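Local coordinates for protein Baccell_00875 (Bacteroides cellulosilyticus DSM 14838, PDB 5NO8) that probably acts as a polysaccharide lyase that removes the L-rhamnose caps attached to glucuronic acid in complex arabinogalactan proteins, at residues S257-K269 and T328-D340. Numbering follows the deposited sequence.
Sequences SVLVSCNKYVFEK and THADCLVISNTAD
Tyr265 O accepts from Leu333 N, Phe267 N gives to Leu333 O, and Phe267 O accepts from Ile335 N at 2.9 Å, a parallel ladder joining 266-268 to 328-335. Lys269 N ends it, bonded to Ile335 O and, at a longer 3.3 Å, to Ser336 O; a water bridges Ser336 O to Lys269 O. With CG anti to the carbonyl carbon (chi1 -60°) and an extended chain, Glu268 brings OE2 to Thr338 N (2.8 Å, 170° at the hydrogen) and Thr338 OG1 (2.9 Å), on opposite faces of the carboxylate plane; a second water links OE2 to Ala339 N. With an alanine in place of Glu268, both Thr338 donors would probably lose their shared acceptor, and the helix start its side-chain tie to the strand. Asn337 OD1 caps that helix, accepting from Asp340 N. Strand 259-262 lies farther from the axis of 328-335 (7.2 Å), and side chains meet instead: Val260 CG1 on Ala330 CB, and Cys262 SG on Cys332 SG at 3.7 Å, too long for a disulfide. Cys332 SG also sits at the Phe267 ring edge, 85° off its normal. Tyr265 OH accepts from Cys262 N. Strands 259-262 and 266-268 form opposite margins of one mixed sheet, consistent with a beta-sandwich-like domain.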
loop_
_atom_site.group_PDB
_atom_site.type_symbol
_atom_site.label_atom_id
_atom_site.label_comp_id
_atom_site.label_asym_id
_atom_site.label_seq_id
_atom_site.Cartn_x
_atom_site.Cartn_y
_atom_site.Cartn_z
ATOM N N SER A 257 -6.950 -12.746 -21.591
ATOM C CA SER A 257 -6.890 -13.012 -20.156
ATOM C C SER A 257 -8.265 -12.769 -19.506
ATOM O O SER A 257 -9.266 -12.586 -20.213
ATOM C CB SER A 257 -5.813 -12.155 -19.526
ATOM O OG SER A 257 -5.583 -12.559 -18.182
ATOM N N VAL A 258 -8.333 -12.854 -18.176
ATOM C CA VAL A 258 -9.600 -12.692 -17.456
ATOM C C VAL A 258 -9.413 -11.745 -16.300
ATOM O O VAL A 258 -8.278 -11.497 -15.863
ATOM C CB VAL A 258 -10.165 -14.044 -16.951
ATOM C CG1 VAL A 258 -10.325 -15.027 -18.101
ATOM C CG2 VAL A 258 -9.302 -14.657 -15.862
ATOM N N LEU A 259 -10.528 -11.199 -15.807
ATOM C CA LEU A 259 -10.528 -10.301 -14.656
ATOM C C LEU A 259 -11.432 -10.903 -13.586
ATOM O O LEU A 259 -12.598 -11.229 -13.854
ATOM C CB LEU A 259 -11.054 -8.905 -15.029
ATOM C CG LEU A 259 -10.149 -8.108 -15.947
ATOM C CD1 LEU A 259 -10.961 -7.010 -16.606
ATOM C CD2 LEU A 259 -8.957 -7.559 -15.175
ATOM N N VAL A 260 -10.888 -11.053 -12.386
ATOM C CA VAL A 260 -11.637 -11.541 -11.244
ATOM C C VAL A 260 -11.932 -10.377 -10.322
ATOM O O VAL A 260 -11.090 -9.522 -10.103
ATOM C CB VAL A 260 -10.849 -12.637 -10.517
ATOM C CG1 VAL A 260 -11.571 -13.125 -9.277
ATOM C CG2 VAL A 260 -10.672 -13.806 -11.462
ATOM N N SER A 261 -13.140 -10.367 -9.757
ATOM C CA SER A 261 -13.490 -9.387 -8.756
ATOM C C SER A 261 -14.516 -9.996 -7.796
ATOM O O SER A 261 -15.273 -10.889 -8.176
ATOM C CB SER A 261 -14.068 -8.132 -9.405
ATOM O OG SER A 261 -15.101 -8.483 -10.303
ATOM N N CYS A 262 -14.564 -9.440 -6.593
ATOM C CA CYS A 262 -15.507 -9.859 -5.557
ATOM C C CYS A 262 -16.343 -8.662 -5.152
ATOM O O CYS A 262 -15.920 -7.525 -5.288
ATOM C CB CYS A 262 -14.772 -10.384 -4.331
ATOM S SG CYS A 262 -13.636 -11.752 -4.688
ATOM N N ASN A 263 -17.522 -8.916 -4.589
ATOM C CA ASN A 263 -18.358 -7.823 -4.117
ATOM C C ASN A 263 -17.662 -7.065 -2.982
ATOM O O ASN A 263 -17.788 -5.844 -2.886
ATOM C CB ASN A 263 -19.780 -8.300 -3.752
ATOM C CG ASN A 263 -19.799 -9.316 -2.640
ATOM O OD1 ASN A 263 -19.083 -10.309 -2.685
ATOM N ND2 ASN A 263 -20.582 -9.048 -1.600
ATOM N N LYS A 264 -16.943 -7.794 -2.128
ATOM C CA LYS A 264 -16.090 -7.209 -1.096
ATOM C C LYS A 264 -14.926 -8.147 -0.924
ATOM O O LYS A 264 -14.986 -9.258 -1.428
ATOM C CB LYS A 264 -16.807 -7.163 0.224
ATOM C CG LYS A 264 -18.062 -6.371 0.213
ATOM C CD LYS A 264 -18.464 -6.034 1.624
ATOM C CE LYS A 264 -19.308 -7.083 2.278
ATOM N NZ LYS A 264 -20.371 -6.335 3.054
ATOM N N TYR A 265 -13.895 -7.712 -0.214
ATOM C CA TYR A 265 -12.739 -8.580 0.066
ATOM C C TYR A 265 -12.582 -8.954 1.507
ATOM O O TYR A 265 -11.776 -9.823 1.834
ATOM C CB TYR A 265 -11.451 -7.966 -0.522
ATOM C CG TYR A 265 -11.590 -7.869 -1.994
ATOM C CD1 TYR A 265 -11.323 -8.970 -2.820
ATOM C CD2 TYR A 265 -12.068 -6.692 -2.595
ATOM C CE1 TYR A 265 -11.537 -8.908 -4.190
ATOM C CE2 TYR A 265 -12.260 -6.614 -3.968
ATOM C CZ TYR A 265 -11.981 -7.723 -4.773
ATOM O OH TYR A 265 -12.205 -7.683 -6.126
ATOM N N VAL A 266 -13.355 -8.319 2.384
ATOM C CA VAL A 266 -13.423 -8.701 3.777
ATOM C C VAL A 266 -14.906 -8.878 4.114
ATOM O O VAL A 266 -15.723 -7.994 3.826
ATOM C CB VAL A 266 -12.789 -7.648 4.706
ATOM C CG1 VAL A 266 -12.924 -8.072 6.158
ATOM C CG2 VAL A 266 -11.331 -7.429 4.332
ATOM N N PHE A 267 -15.228 -10.034 4.680
ATOM C CA PHE A 267 -16.593 -10.449 4.997
ATOM C C PHE A 267 -16.745 -10.721 6.477
ATOM O O PHE A 267 -15.820 -11.217 7.094
ATOM C CB PHE A 267 -16.893 -11.750 4.272
ATOM C CG PHE A 267 -16.928 -11.603 2.803
ATOM C CD1 PHE A 267 -18.093 -11.172 2.177
ATOM C CD2 PHE A 267 -15.766 -11.762 2.047
ATOM C CE1 PHE A 267 -18.139 -10.986 0.814
ATOM C CE2 PHE A 267 -15.816 -11.586 0.671
ATOM C CZ PHE A 267 -17.002 -11.218 0.054
ATOM N N GLU A 268 -17.917 -10.403 7.047
ATOM C CA GLU A 268 -18.306 -10.919 8.348
ATOM C C GLU A 268 -18.888 -12.314 8.187
ATOM O O GLU A 268 -19.521 -12.632 7.178
ATOM C CB GLU A 268 -19.372 -10.028 9.014
ATOM C CG GLU A 268 -18.902 -8.602 9.246
ATOM C CD GLU A 268 -19.945 -7.804 10.011
ATOM O OE1 GLU A 268 -21.142 -7.999 9.754
ATOM O OE2 GLU A 268 -19.575 -7.000 10.876
ATOM N N LYS A 269 -18.680 -13.144 9.200
ATOM C CA LYS A 269 -19.156 -14.503 9.152
ATOM C C LYS A 269 -20.669 -14.485 8.908
ATOM O O LYS A 269 -21.391 -13.710 9.538
ATOM C CB LYS A 269 -18.786 -15.209 10.441
ATOM C CG LYS A 269 -19.070 -16.691 10.426
ATOM C CD LYS A 269 -18.516 -17.358 11.678
ATOM C CE LYS A 269 -19.474 -17.196 12.838
ATOM N NZ LYS A 269 -18.863 -17.872 14.009
ATOM N N THR A 328 -6.536 -18.831 -12.039
ATOM C CA THR A 328 -6.310 -17.549 -11.360
ATOM C C THR A 328 -7.101 -17.553 -10.076
ATOM O O THR A 328 -7.828 -18.512 -9.809
ATOM C CB THR A 328 -6.628 -16.344 -12.297
ATOM O OG1 THR A 328 -6.167 -15.112 -11.717
ATOM C CG2 THR A 328 -8.097 -16.199 -12.629
ATOM N N HIS A 329 -6.954 -16.506 -9.271
ATOM C CA HIS A 329 -7.561 -16.475 -7.956
ATOM C C HIS A 329 -7.948 -15.080 -7.464
ATOM O O HIS A 329 -7.629 -14.061 -8.094
ATOM C CB HIS A 329 -6.619 -17.146 -6.949
ATOM C CG HIS A 329 -5.527 -16.254 -6.435
ATOM N ND1 HIS A 329 -4.440 -15.892 -7.193
ATOM C CD2 HIS A 329 -5.386 -15.622 -5.247
ATOM C CE1 HIS A 329 -3.648 -15.112 -6.470
ATOM N NE2 HIS A 329 -4.199 -14.928 -5.287
ATOM N N ALA A 330 -8.679 -15.097 -6.356
ATOM C CA ALA A 330 -8.948 -13.934 -5.519
ATOM C C ALA A 330 -8.665 -14.268 -4.063
ATOM O O ALA A 330 -8.861 -15.406 -3.640
ATOM C CB ALA A 330 -10.378 -13.490 -5.669
ATOM N N ASP A 331 -8.185 -13.272 -3.306
ATOM C CA ASP A 331 -7.863 -13.438 -1.875
ATOM C C ASP A 331 -8.855 -12.621 -1.030
ATOM O O ASP A 331 -8.902 -11.393 -1.153
ATOM C CB ASP A 331 -6.457 -12.955 -1.567
ATOM C CG ASP A 331 -5.382 -13.767 -2.265
ATOM O OD1 ASP A 331 -5.423 -15.021 -2.162
ATOM O OD2 ASP A 331 -4.484 -13.142 -2.901
ATOM N N CYS A 332 -9.639 -13.309 -0.200
ATOM C CA CYS A 332 -10.618 -12.706 0.687
ATOM C C CYS A 332 -10.330 -13.098 2.130
ATOM O O CYS A 332 -9.622 -14.079 2.400
ATOM C CB CYS A 332 -12.031 -13.155 0.336
ATOM S SG CYS A 332 -12.490 -12.669 -1.329
ATOM N N LEU A 333 -10.905 -12.333 3.058
ATOM C CA LEU A 333 -10.766 -12.592 4.480
ATOM C C LEU A 333 -12.149 -12.620 5.108
ATOM O O LEU A 333 -12.989 -11.776 4.785
ATOM C CB LEU A 333 -9.949 -11.477 5.155
ATOM C CG LEU A 333 -9.685 -11.582 6.644
ATOM C CD1 LEU A 333 -8.806 -12.764 6.993
ATOM C CD2 LEU A 333 -9.025 -10.297 7.169
ATOM N N VAL A 334 -12.355 -13.574 6.003
ATOM C CA VAL A 334 -13.540 -13.631 6.847
ATOM C C VAL A 334 -13.186 -13.336 8.293
ATOM O O VAL A 334 -12.265 -13.955 8.877
ATOM C CB VAL A 334 -14.281 -14.991 6.713
ATOM C CG1 VAL A 334 -15.571 -14.974 7.535
ATOM C CG2 VAL A 334 -14.619 -15.233 5.274
ATOM N N ILE A 335 -13.919 -12.391 8.882
ATOM C CA ILE A 335 -13.736 -12.044 10.294
ATOM C C ILE A 335 -15.032 -12.446 11.026
ATOM O O ILE A 335 -16.044 -12.636 10.380
ATOM C CB ILE A 335 -13.399 -10.553 10.487
ATOM C CG1 ILE A 335 -14.558 -9.666 10.063
ATOM C CG2 ILE A 335 -12.130 -10.182 9.712
ATOM C CD1 ILE A 335 -14.344 -8.208 10.407
ATOM N N SER A 336 -15.000 -12.531 12.355
ATOM C CA SER A 336 -16.177 -12.919 13.143
ATOM C C SER A 336 -17.273 -11.910 12.888
ATOM O O SER A 336 -18.325 -12.233 12.324
ATOM C CB SER A 336 -15.854 -12.946 14.655
ATOM O OG SER A 336 -15.289 -11.684 15.111
ATOM N N ASN A 337 -17.019 -10.675 13.314
ATOM C CA ASN A 337 -17.798 -9.516 12.892
ATOM C C ASN A 337 -17.082 -8.248 13.323
ATOM O O ASN A 337 -16.305 -8.247 14.289
ATOM C CB ASN A 337 -19.239 -9.507 13.407
ATOM C CG ASN A 337 -19.327 -9.273 14.892
ATOM O OD1 ASN A 337 -19.372 -8.132 15.364
ATOM N ND2 ASN A 337 -19.363 -10.359 15.636
ATOM N N THR A 338 -17.355 -7.200 12.577
ATOM C CA THR A 338 -16.582 -6.009 12.620
ATOM C C THR A 338 -16.709 -5.297 13.932
ATOM O O THR A 338 -15.715 -4.858 14.465
ATOM C CB THR A 338 -16.968 -5.072 11.471
ATOM O OG1 THR A 338 -16.939 -5.838 10.261
ATOM C CG2 THR A 338 -16.006 -3.953 11.362
ATOM N N ALA A 339 -17.932 -5.181 14.451
ATOM C CA ALA A 339 -18.128 -4.500 15.721
ATOM C C ALA A 339 -17.316 -5.171 16.839
ATOM O O ALA A 339 -16.686 -4.485 17.648
ATOM C CB ALA A 339 -19.626 -4.464 16.094
ATOM N N ASP A 340 -17.361 -6.506 16.901
ATOM C CA ASP A 340 -16.635 -7.249 17.928
ATOM C C ASP A 340 -15.118 -7.132 17.709
ATOM O O ASP A 340 -14.359 -7.132 18.683
ATOM C CB ASP A 340 -16.982 -8.754 17.936
ATOM C CG ASP A 340 -18.382 -9.063 18.472
ATOM O OD1 ASP A 340 -19.044 -8.169 19.053
ATOM O OD2 ASP A 340 -18.826 -10.239 18.306
HETATM O O HOH W 1 -20.500 -5.833 13.048
HETATM O O HOH W 2 -21.008 -12.223 11.946
#